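Local coordinates for mandelate racemase/muconate lactonizing enzyme-like protein (Roseovarius sp. TM1035, PDB 3RCY) that has no established substrate but, as an enolase-superfamily member, probably uses its bound magnesium ion to help remove a proton next to a substrate carboxylate, at residues Ala284-Lys295 against Glu318-Ile329. Numbering follows the deposited sequence.
Sequences ALGRAGGIWEMK and EWAANVHFAASI
The F325 ring is the chief flat group here, set as a knob into a hole formed by L285, I291, M294 and K295. K295 CA meets it at the edge, in the ring plane, whereas L285 CD2, K295 N and the carbonyl oxygens of I291 and M294 come in obliquely. M294 O lies 3.3 Å from F325 CE1, and M294 CB touches the same ring atom. With CG anti to its backbone N (chi1 170°), F325 swings its ring across to helix 290-295. The K295 chain slides past it in the opposite direction, CD 4.0 Å from F325 CD1. L285 CD2 packs 3.9 Å from F325 CB and also rests against A321 CB, which I291 CD1 meets as well. These residues join neighbouring outer helices of the beta/alpha barrel of the enolase superfamily, linked through strand 307-308; their short segments cross at -36°. Helix 89-110 covers one flank: E99 takes the backbone N-H groups of I291 and W292, while I100 touches A321. At the other end of the contact, E318 OE2 uses its anti lone pair to accept from G286 N (2.9 Å, N-H...O 147°). Beside it a water accepts from L285 N at 2.8 Å and donates to N322 OD1 at 2.6 Å, while N322 ND2 binds H311 O. K295, its chain bent at chi2 and chi3, gives a hydrogen bond from NZ to S328 OG (3.0 Å), and that hydroxyl donates to F325 O, which also receives S328 N from the same face. NZ further bonds L118 O and forms a salt bridge with E72 of a second subunit. A methionine in place of K295 would probably leave S328 OG without this donor and the E72 carboxylate without its charged mate across the subunit interface.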
ATOM      1  N   ALA A 284       7.755  -0.454 -30.531  1.00 11.66           N
ATOM      2  CA  ALA A 284       8.088  -0.270 -31.931  1.00 12.05           C
ATOM      3  C   ALA A 284       9.023   0.933 -31.979  1.00 12.13           C
ATOM      4  O   ALA A 284       8.599   2.061 -31.705  1.00 12.22           O
ATOM      5  CB  ALA A 284       6.818  -0.008 -32.749  1.00 11.64           C
ATOM      6  N   LEU A 285      10.291   0.698 -32.320  1.00 12.21           N
ATOM      7  CA  LEU A 285      11.307   1.768 -32.316  1.00 12.71           C
ATOM      8  C   LEU A 285      10.944   2.959 -33.205  1.00 13.37           C
ATOM      9  O   LEU A 285      11.306   4.099 -32.900  1.00 13.83           O
ATOM     10  CB  LEU A 285      12.687   1.220 -32.688  1.00 12.65           C
ATOM     11  CG  LEU A 285      13.532   0.706 -31.505  1.00  9.00           C
ATOM     12  CD1 LEU A 285      12.880  -0.491 -30.812  1.00 12.91           C
ATOM     13  CD2 LEU A 285      14.933   0.329 -31.964  1.00 13.00           C
ATOM     14  N   GLY A 286      10.224   2.685 -34.293  1.00 13.19           N
ATOM     15  CA  GLY A 286       9.723   3.740 -35.192  1.00 13.32           C
ATOM     16  C   GLY A 286       8.571   4.544 -34.608  1.00 13.14           C
ATOM     17  O   GLY A 286       8.140   5.537 -35.193  1.00 13.70           O
ATOM     18  N   ARG A 287       8.068   4.104 -33.460  1.00 12.86           N
ATOM     19  CA  ARG A 287       7.013   4.815 -32.750  1.00 12.78           C
ATOM     20  C   ARG A 287       7.489   5.389 -31.423  1.00 12.31           C
ATOM     21  O   ARG A 287       7.132   6.509 -31.055  1.00 12.74           O
ATOM     22  CB  ARG A 287       5.823   3.875 -32.483  1.00 12.89           C
ATOM     23  CG  ARG A 287       4.885   4.370 -31.371  1.00 13.58           C
ATOM     24  CD  ARG A 287       3.619   3.547 -31.308  1.00 13.27           C
ATOM     25  NE  ARG A 287       2.637   3.978 -32.304  1.00 14.11           N
ATOM     26  CZ  ARG A 287       1.725   3.178 -32.847  1.00 13.76           C
ATOM     27  NH1 ARG A 287       1.683   1.891 -32.520  1.00 14.15           N
ATOM     28  NH2 ARG A 287       0.858   3.663 -33.722  1.00 13.93           N
ATOM     29  N   ALA A 288       8.291   4.611 -30.703  1.00 12.25           N
ATOM     30  CA  ALA A 288       8.472   4.824 -29.271  1.00 12.08           C
ATOM     31  C   ALA A 288       9.507   5.867 -28.890  1.00 11.96           C
ATOM     32  O   ALA A 288       9.716   6.116 -27.703  1.00 11.93           O
ATOM     33  CB  ALA A 288       8.752   3.481 -28.554  1.00 11.69           C
ATOM     34  N   GLY A 289      10.158   6.466 -29.884  1.00 12.13           N
ATOM     35  CA  GLY A 289      11.151   7.508 -29.627  1.00 12.43           C
ATOM     36  C   GLY A 289      12.520   7.232 -30.225  1.00 12.74           C
ATOM     37  O   GLY A 289      13.444   8.032 -30.052  1.00 13.30           O
ATOM     38  N   GLY A 290      12.651   6.097 -30.904  1.00 12.39           N
ATOM     39  CA  GLY A 290      13.894   5.699 -31.558  1.00 12.49           C
ATOM     40  C   GLY A 290      14.833   4.857 -30.706  1.00 12.53           C
ATOM     41  O   GLY A 290      14.476   4.416 -29.608  1.00 12.01           O
ATOM     42  N   ILE A 291      16.043   4.652 -31.223  1.00 12.69           N
ATOM     43  CA  ILE A 291      17.008   3.703 -30.651  1.00 12.69           C
ATOM     44  C   ILE A 291      17.496   4.123 -29.260  1.00 12.77           C
ATOM     45  O   ILE A 291      17.488   3.311 -28.335  1.00 13.20           O
ATOM     46  CB  ILE A 291      18.210   3.461 -31.615  1.00 12.79           C
ATOM     47  CG1 ILE A 291      17.732   2.795 -32.911  1.00 12.76           C
ATOM     48  CG2 ILE A 291      19.321   2.620 -30.937  1.00 12.68           C
ATOM     49  CD1 ILE A 291      18.741   2.842 -34.067  1.00 13.46           C
ATOM     50  N   TRP A 292      17.916   5.379 -29.123  1.00 12.89           N
ATOM     51  CA  TRP A 292      18.483   5.881 -27.862  1.00 12.96           C
ATOM     52  C   TRP A 292      17.452   5.893 -26.739  1.00 13.00           C
ATOM     53  O   TRP A 292      17.737   5.447 -25.633  1.00 12.87           O
ATOM     54  CB  TRP A 292      19.070   7.281 -28.057  1.00 13.23           C
ATOM     55  CG  TRP A 292      20.022   7.739 -26.978  1.00 13.56           C
ATOM     56  CD1 TRP A 292      19.814   8.744 -26.069  1.00 13.48           C
ATOM     57  CD2 TRP A 292      21.331   7.218 -26.706  1.00 14.21           C
ATOM     58  NE1 TRP A 292      20.916   8.878 -25.248  1.00 14.10           N
ATOM     59  CE2 TRP A 292      21.862   7.960 -25.621  1.00 13.84           C
ATOM     60  CE3 TRP A 292      22.115   6.205 -27.282  1.00 13.85           C
ATOM     61  CZ2 TRP A 292      23.142   7.717 -25.098  1.00 15.08           C
ATOM     62  CZ3 TRP A 292      23.386   5.961 -26.765  1.00 14.75           C
ATOM     63  CH2 TRP A 292      23.887   6.716 -25.676  1.00 14.55           C
ATOM     64  N   GLU A 293      16.259   6.410 -27.028  1.00 12.78           N
ATOM     65  CA  GLU A 293      15.162   6.418 -26.054  1.00 12.68           C
ATOM     66  C   GLU A 293      14.846   4.985 -25.595  1.00 12.60           C
ATOM     67  O   GLU A 293      14.643   4.735 -24.404  1.00 12.70           O
ATOM     68  CB  GLU A 293      13.928   7.121 -26.652  1.00 12.55           C
ATOM     69  CG  GLU A 293      12.686   7.149 -25.766  1.00 14.77           C
ATOM     70  CD  GLU A 293      12.759   8.139 -24.614  1.00 12.43           C
ATOM     71  OE1 GLU A 293      13.815   8.779 -24.391  1.00 14.77           O
ATOM     72  OE2 GLU A 293      11.729   8.281 -23.926  1.00 14.90           O
ATOM     73  N   MET A 294      14.856   4.042 -26.533  1.00 12.36           N
ATOM     74  CA  MET A 294      14.616   2.643 -26.183  1.00 12.50           C
ATOM     75  C   MET A 294      15.767   1.979 -25.417  1.00 12.31           C
ATOM     76  O   MET A 294      15.528   1.031 -24.670  1.00 12.38           O
ATOM     77  CB  MET A 294      14.183   1.824 -27.407  1.00 13.07           C
ATOM     78  CG  MET A 294      12.745   2.146 -27.866  1.00 10.33           C
ATOM     79  SD  MET A 294      11.542   2.086 -26.510  1.00 13.52           S
ATOM     80  CE  MET A 294      11.431   3.798 -26.003  1.00  9.67           C
ATOM     81  N   LYS A 295      16.995   2.483 -25.587  1.00 11.97           N
ATOM     82  CA  LYS A 295      18.117   2.079 -24.722  1.00 11.76           C
ATOM     83  C   LYS A 295      17.859   2.481 -23.267  1.00 11.79           C
ATOM     84  O   LYS A 295      18.162   1.731 -22.329  1.00 11.64           O
ATOM     85  CB  LYS A 295      19.458   2.658 -25.217  1.00 11.72           C
ATOM     86  CG  LYS A 295      20.069   1.940 -26.437  1.00 12.89           C
ATOM     87  CD  LYS A 295      20.672   0.557 -26.088  1.00 12.03           C
ATOM     88  CE  LYS A 295      21.973   0.656 -25.288  1.00 13.43           C
ATOM     89  NZ  LYS A 295      22.651  -0.686 -25.176  1.00 11.71           N
ATOM     90  N   GLU A 318      12.951  -0.429 -40.063  1.00 12.31           N
ATOM     91  CA  GLU A 318      12.685  -0.470 -38.629  1.00 12.51           C
ATOM     92  C   GLU A 318      13.259  -1.750 -38.019  1.00 12.60           C
ATOM     93  O   GLU A 318      13.785  -1.732 -36.912  1.00 11.91           O
ATOM     94  CB  GLU A 318      11.193  -0.358 -38.312  1.00 12.81           C
ATOM     95  CG  GLU A 318      10.964  -0.056 -36.836  1.00 14.11           C
ATOM     96  CD  GLU A 318       9.559  -0.358 -36.362  1.00 13.57           C
ATOM     97  OE1 GLU A 318       9.022  -1.445 -36.688  1.00 14.40           O
ATOM     98  OE2 GLU A 318       9.002   0.484 -35.632  1.00 13.68           O
ATOM     99  N   TRP A 319      13.180  -2.853 -38.760  1.00 13.28           N
ATOM    100  CA  TRP A 319      13.729  -4.120 -38.286  1.00 13.72           C
ATOM    101  C   TRP A 319      15.244  -4.055 -38.088  1.00 13.44           C
ATOM    102  O   TRP A 319      15.762  -4.634 -37.143  1.00 13.32           O
ATOM    103  CB  TRP A 319      13.366  -5.252 -39.242  1.00 15.01           C
ATOM    104  CG  TRP A 319      13.755  -6.605 -38.748  1.00 17.27           C
ATOM    105  CD1 TRP A 319      13.340  -7.219 -37.592  1.00 16.12           C
ATOM    106  CD2 TRP A 319      14.632  -7.526 -39.396  1.00 16.78           C
ATOM    107  NE1 TRP A 319      13.910  -8.465 -37.487  1.00 16.60           N
ATOM    108  CE2 TRP A 319      14.705  -8.682 -38.581  1.00 17.37           C
ATOM    109  CE3 TRP A 319      15.369  -7.489 -40.588  1.00 17.96           C
ATOM    110  CZ2 TRP A 319      15.481  -9.791 -38.924  1.00 17.51           C
ATOM    111  CZ3 TRP A 319      16.149  -8.595 -40.925  1.00 18.32           C
ATOM    112  CH2 TRP A 319      16.193  -9.728 -40.097  1.00 17.71           C
ATOM    113  N   ALA A 320      15.949  -3.362 -38.983  1.00 13.45           N
ATOM    114  CA  ALA A 320      17.397  -3.171 -38.824  1.00 13.39           C
ATOM    115  C   ALA A 320      17.718  -2.409 -37.536  1.00 13.05           C
ATOM    116  O   ALA A 320      18.661  -2.765 -36.821  1.00 12.41           O
ATOM    117  CB  ALA A 320      18.002  -2.467 -40.035  1.00 13.25           C
ATOM    118  N   ALA A 321      16.929  -1.380 -37.239  1.00 13.17           N
ATOM    119  CA  ALA A 321      17.055  -0.658 -35.971  1.00 13.15           C
ATOM    120  C   ALA A 321      16.884  -1.615 -34.792  1.00 13.36           C
ATOM    121  O   ALA A 321      17.706  -1.620 -33.866  1.00 13.66           O
ATOM    122  CB  ALA A 321      16.063   0.520 -35.887  1.00 12.32           C
ATOM    123  N   ASN A 322      15.845  -2.448 -34.854  1.00 13.37           N
ATOM    124  CA  ASN A 322      15.594  -3.475 -33.832  1.00 13.18           C
ATOM    125  C   ASN A 322      16.801  -4.383 -33.581  1.00 13.29           C
ATOM    126  O   ASN A 322      17.103  -4.738 -32.439  1.00 13.10           O
ATOM    127  CB  ASN A 322      14.392  -4.342 -34.219  1.00 13.29           C
ATOM    128  CG  ASN A 322      13.080  -3.574 -34.232  1.00 14.07           C
ATOM    129  OD1 ASN A 322      13.006  -2.424 -33.807  1.00 13.48           O
ATOM    130  ND2 ASN A 322      12.032  -4.222 -34.717  1.00 13.43           N
ATOM    131  N   VAL A 323      17.470  -4.773 -34.664  1.00 12.85           N
ATOM    132  CA  VAL A 323      18.584  -5.709 -34.585  1.00 12.36           C
ATOM    133  C   VAL A 323      19.802  -5.084 -33.907  1.00 12.66           C
ATOM    134  O   VAL A 323      20.397  -5.700 -33.018  1.00 12.65           O
ATOM    135  CB  VAL A 323      18.925  -6.306 -35.980  1.00 12.33           C
ATOM    136  CG1 VAL A 323      20.246  -7.076 -35.950  1.00 12.38           C
ATOM    137  CG2 VAL A 323      17.783  -7.223 -36.446  1.00 12.07           C
ATOM    138  N   HIS A 324      20.163  -3.864 -34.309  1.00 12.78           N
ATOM    139  CA  HIS A 324      21.263  -3.147 -33.644  1.00 12.78           C
ATOM    140  C   HIS A 324      20.993  -2.871 -32.162  1.00 12.55           C
ATOM    141  O   HIS A 324      21.889  -3.017 -31.310  1.00 12.08           O
ATOM    142  CB  HIS A 324      21.574  -1.855 -34.401  1.00 13.03           C
ATOM    143  CG  HIS A 324      22.266  -2.110 -35.697  1.00 14.22           C
ATOM    144  ND1 HIS A 324      23.632  -2.263 -35.787  1.00 13.75           N
ATOM    145  CD2 HIS A 324      21.776  -2.332 -36.940  1.00 14.08           C
ATOM    146  CE1 HIS A 324      23.960  -2.521 -37.040  1.00 14.96           C
ATOM    147  NE2 HIS A 324      22.851  -2.581 -37.759  1.00 14.35           N
ATOM    148  N   PHE A 325      19.761  -2.456 -31.872  1.00 12.33           N
ATOM    149  CA  PHE A 325      19.300  -2.256 -30.505  1.00 12.16           C
ATOM    150  C   PHE A 325      19.464  -3.556 -29.710  1.00 12.11           C
ATOM    151  O   PHE A 325      20.121  -3.573 -28.662  1.00 12.58           O
ATOM    152  CB  PHE A 325      17.835  -1.791 -30.517  1.00 12.45           C
ATOM    153  CG  PHE A 325      17.170  -1.788 -29.162  1.00 14.81           C
ATOM    154  CD1 PHE A 325      17.576  -0.903 -28.166  1.00 12.72           C
ATOM    155  CD2 PHE A 325      16.110  -2.648 -28.899  1.00 12.65           C
ATOM    156  CE1 PHE A 325      16.954  -0.896 -26.917  1.00 14.81           C
ATOM    157  CE2 PHE A 325      15.472  -2.644 -27.650  1.00 14.82           C
ATOM    158  CZ  PHE A 325      15.907  -1.761 -26.657  1.00 12.47           C
ATOM    159  N   ALA A 326      18.887  -4.637 -30.233  1.00 11.37           N
ATOM    160  CA  ALA A 326      18.935  -5.962 -29.597  1.00 11.26           C
ATOM    161  C   ALA A 326      20.358  -6.486 -29.402  1.00 11.64           C
ATOM    162  O   ALA A 326      20.649  -7.116 -28.385  1.00 11.60           O
ATOM    163  CB  ALA A 326      18.130  -6.954 -30.409  1.00 10.84           C
ATOM    164  N   ALA A 327      21.236  -6.236 -30.379  1.00 11.11           N
ATOM    165  CA  ALA A 327      22.633  -6.695 -30.306  1.00 11.63           C
ATOM    166  C   ALA A 327      23.379  -6.110 -29.098  1.00 12.13           C
ATOM    167  O   ALA A 327      24.330  -6.726 -28.593  1.00 12.51           O
ATOM    168  CB  ALA A 327      23.369  -6.344 -31.578  1.00 11.46           C
ATOM    169  N   SER A 328      22.916  -4.948 -28.629  1.00 11.74           N
ATOM    170  CA  SER A 328      23.637  -4.144 -27.634  1.00 12.23           C
ATOM    171  C   SER A 328      23.113  -4.248 -26.201  1.00 12.73           C
ATOM    172  O   SER A 328      23.704  -3.661 -25.286  1.00 13.80           O
ATOM    173  CB  SER A 328      23.620  -2.672 -28.057  1.00 12.11           C
ATOM    174  OG  SER A 328      22.336  -2.100 -27.818  1.00 14.43           O
ATOM    175  N   ILE A 329      22.013  -4.971 -25.991  1.00 12.05           N
ATOM    176  CA  ILE A 329      21.426  -5.053 -24.646  1.00 11.69           C
ATOM    177  C   ILE A 329      21.569  -6.440 -24.014  1.00 12.19           C
ATOM    178  O   ILE A 329      21.441  -7.454 -24.700  1.00 12.84           O
ATOM    179  CB  ILE A 329      19.945  -4.590 -24.622  1.00 11.56           C
ATOM    180  CG1 ILE A 329      19.069  -5.520 -25.483  1.00  8.91           C
ATOM    181  CG2 ILE A 329      19.843  -3.100 -25.059  1.00  7.90           C
ATOM    182  CD1 ILE A 329      17.575  -5.318 -25.301  1.00 11.48           C
TER
HETATM  183  O   HOH W   1      10.533  -1.707 -33.659  1.00 13.01           O